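Local coordinates for protein putative agmatine deiminase (PDB 2EWO) that probably hydrolyses agmatine to N-carbamoylputrescine and ammonia, as a member of the peptidyl-arginine deiminase family of guanidine-modifying hydrolases, at residues 30-35 with 44-49. Numbering follows the deposited sequence.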
loop_
_atom_site.group_PDB
_atom_site.type_symbol
_atom_site.label_atom_id
_atom_site.label_comp_id
_atom_site.label_asym_id
_atom_site.label_seq_id
_atom_site.Cartn_x
_atom_site.Cartn_y
_atom_site.Cartn_z
ATOM N N LEU A 30 -16.276 4.447 9.880
ATOM C CA LEU A 30 -15.049 3.847 9.361
ATOM C C LEU A 30 -14.802 2.397 9.804
ATOM O O LEU A 30 -15.735 1.687 10.173
ATOM C CB LEU A 30 -13.847 4.723 9.737
ATOM C CG LEU A 30 -13.714 6.048 8.977
ATOM C CD1 LEU A 30 -12.677 6.920 9.653
ATOM C CD2 LEU A 30 -13.338 5.775 7.519
ATOM N N TRP A 31 -13.550 1.955 9.764
ATOM C CA TRP A 31 -13.227 0.585 10.139
ATOM C C TRP A 31 -11.868 0.484 10.808
ATOM O O TRP A 31 -10.845 0.780 10.200
ATOM C CB TRP A 31 -13.240 -0.296 8.898
ATOM C CG TRP A 31 -13.166 -1.765 9.182
ATOM C CD1 TRP A 31 -12.054 -2.568 9.135
ATOM C CD2 TRP A 31 -14.269 -2.625 9.479
ATOM N NE1 TRP A 31 -12.406 -3.879 9.376
ATOM C CE2 TRP A 31 -13.758 -3.939 9.591
ATOM C CE3 TRP A 31 -15.644 -2.411 9.661
ATOM C CZ2 TRP A 31 -14.575 -5.033 9.873
ATOM C CZ3 TRP A 31 -16.455 -3.495 9.940
ATOM C CH2 TRP A 31 -15.918 -4.793 10.044
ATOM N N PRO A 32 -11.837 0.039 12.066
ATOM C CA PRO A 32 -10.594 -0.104 12.828
ATOM C C PRO A 32 -9.653 -1.143 12.255
ATOM O O PRO A 32 -10.086 -2.219 11.841
ATOM C CB PRO A 32 -11.091 -0.488 14.212
ATOM C CG PRO A 32 -12.301 -1.317 13.892
ATOM C CD PRO A 32 -12.979 -0.468 12.843
ATOM N N TRP A 33 -8.363 -0.823 12.240
ATOM C CA TRP A 33 -7.375 -1.760 11.711
ATOM C C TRP A 33 -5.985 -1.718 12.357
ATOM O O TRP A 33 -5.394 -2.766 12.605
ATOM C CB TRP A 33 -7.221 -1.578 10.182
ATOM C CG TRP A 33 -6.693 -0.229 9.783
ATOM C CD1 TRP A 33 -7.411 0.930 9.659
ATOM C CD2 TRP A 33 -5.316 0.134 9.606
ATOM N NE1 TRP A 33 -6.565 1.991 9.432
ATOM C CE2 TRP A 33 -5.276 1.532 9.398
ATOM C CE3 TRP A 33 -4.110 -0.585 9.615
ATOM C CZ2 TRP A 33 -4.078 2.227 9.200
ATOM C CZ3 TRP A 33 -2.915 0.111 9.420
ATOM C CH2 TRP A 33 -2.911 1.500 9.217
ATOM N N ARG A 34 -5.468 -0.530 12.654
ATOM C CA ARG A 34 -4.114 -0.448 13.198
ATOM C C ARG A 34 -3.846 -1.102 14.556
ATOM O O ARG A 34 -4.569 -0.880 15.524
ATOM C CB ARG A 34 -3.647 1.005 13.218
ATOM C CG ARG A 34 -4.466 1.918 14.088
ATOM C CD ARG A 34 -3.967 3.337 13.931
ATOM N NE ARG A 34 -2.511 3.404 14.030
ATOM C CZ ARG A 34 -1.773 4.360 13.479
ATOM N NH1 ARG A 34 -2.357 5.330 12.785
ATOM N NH2 ARG A 34 -0.451 4.341 13.608
ATOM N N ASN A 35 -2.784 -1.904 14.610
ATOM C CA ASN A 35 -2.388 -2.605 15.834
ATOM C C ASN A 35 -1.752 -1.669 16.871
ATOM O O ASN A 35 -1.520 -2.058 18.017
ATOM C CB ASN A 35 -1.404 -3.724 15.487
ATOM C CG ASN A 35 -1.905 -4.605 14.376
ATOM O OD1 ASN A 35 -2.865 -4.255 13.685
ATOM N ND2 ASN A 35 -1.251 -5.750 14.180
ATOM N N PRO A 44 -11.302 -7.894 17.520
ATOM C CA PRO A 44 -12.382 -7.671 18.479
ATOM C C PRO A 44 -13.102 -6.380 18.175
ATOM O O PRO A 44 -14.319 -6.358 18.027
ATOM C CB PRO A 44 -11.657 -7.587 19.817
ATOM C CG PRO A 44 -10.495 -8.457 19.632
ATOM C CD PRO A 44 -10.027 -8.084 18.233
ATOM N N ALA A 45 -12.345 -5.297 18.084
ATOM C CA ALA A 45 -12.938 -3.995 17.824
ATOM C C ALA A 45 -13.767 -4.035 16.553
ATOM O O ALA A 45 -14.814 -3.383 16.463
ATOM C CB ALA A 45 -11.844 -2.937 17.705
ATOM N N GLN A 46 -13.294 -4.794 15.568
ATOM C CA GLN A 46 -14.021 -4.902 14.307
ATOM C C GLN A 46 -15.416 -5.470 14.536
ATOM O O GLN A 46 -16.422 -4.908 14.077
ATOM C CB GLN A 46 -13.230 -5.756 13.304
ATOM C CG GLN A 46 -12.157 -4.949 12.597
ATOM C CD GLN A 46 -11.133 -5.789 11.871
ATOM O OE1 GLN A 46 -10.361 -5.265 11.069
ATOM N NE2 GLN A 46 -11.105 -7.088 12.152
ATOM N N LYS A 47 -15.471 -6.580 15.263
ATOM C CA LYS A 47 -16.741 -7.218 15.576
ATOM C C LYS A 47 -17.612 -6.231 16.347
ATOM O O LYS A 47 -18.826 -6.185 16.174
ATOM C CB LYS A 47 -16.511 -8.469 16.419
ATOM C CG LYS A 47 -17.759 -9.301 16.571
ATOM C CD LYS A 47 -17.602 -10.367 17.622
ATOM C CE LYS A 47 -18.935 -11.057 17.846
ATOM N NZ LYS A 47 -20.012 -10.065 18.168
ATOM N N ALA A 48 -16.976 -5.442 17.201
ATOM C CA ALA A 48 -17.683 -4.453 17.985
ATOM C C ALA A 48 -18.246 -3.402 17.044
ATOM O O ALA A 48 -19.314 -2.840 17.288
ATOM C CB ALA A 48 -16.741 -3.814 18.992
ATOM N N PHE A 49 -17.519 -3.122 15.968
ATOM C CA PHE A 49 -17.983 -2.136 14.996
ATOM C C PHE A 49 -19.095 -2.748 14.153
ATOM O O PHE A 49 -20.078 -2.080 13.817
ATOM C CB PHE A 49 -16.837 -1.689 14.097
ATOM C CG PHE A 49 -16.172 -0.418 14.544
ATOM C CD1 PHE A 49 -15.482 -0.355 15.749
ATOM C CD2 PHE A 49 -16.209 0.715 13.733
ATOM C CE1 PHE A 49 -14.834 0.820 16.133
ATOM C CE2 PHE A 49 -15.566 1.895 14.107
ATOM C CZ PHE A 49 -14.876 1.948 15.308
#
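P32 faces the first turns of helix 43-57 with its CA 6.1 Å from that of Q46, the point where the backbone of 30-35, irregular throughout, comes nearest to 44-49. The topology is that of a beta-alpha-beta crossover: strand 24-29 runs out into this loop, the chain enters helix 43-57, and strand 62-66 lies parallel beside the first strand, a connection found in the pentein fold, to which deiminases of this family belong.

P32 is the hub, its ring directed at the helix and flanked by A45, Q46 and F49, which occupy the i, i+1 and i+4 positions of one helical face. The clearest evidence is a CH-pi contact: P32 CD stands 3.5 Å from the centroid of the F49 ring and only 10° off the ring normal, hence over the centre of the face. P32 CG meets the same ring nearer CD1 and also lies 4.2 Å from A45 CB and 3.9 Å from Q46 CG. Beyond this segment pair, I352 of helix 350-353 and I362 also touch the F49 side chain.

The second element is W31 with Q46. Although the W31 CB points away from the helix, CG lies anti to the backbone N (chi1 -170°), which brings the indole round to meet Q46. The extended glutamine crosses it at about a right angle, with CG 3.0 Å above the indole plane and offset toward the rim; ring and amide planes differ by 33°. L64 and V66 of strand 62-66 also pack against the indole, tying loop, helix and sheet together. Further back along the glutamine chain, Q46 CB comes within 3.8 Å of W31 CZ2, outside the rim of the six-membered ring and not over it.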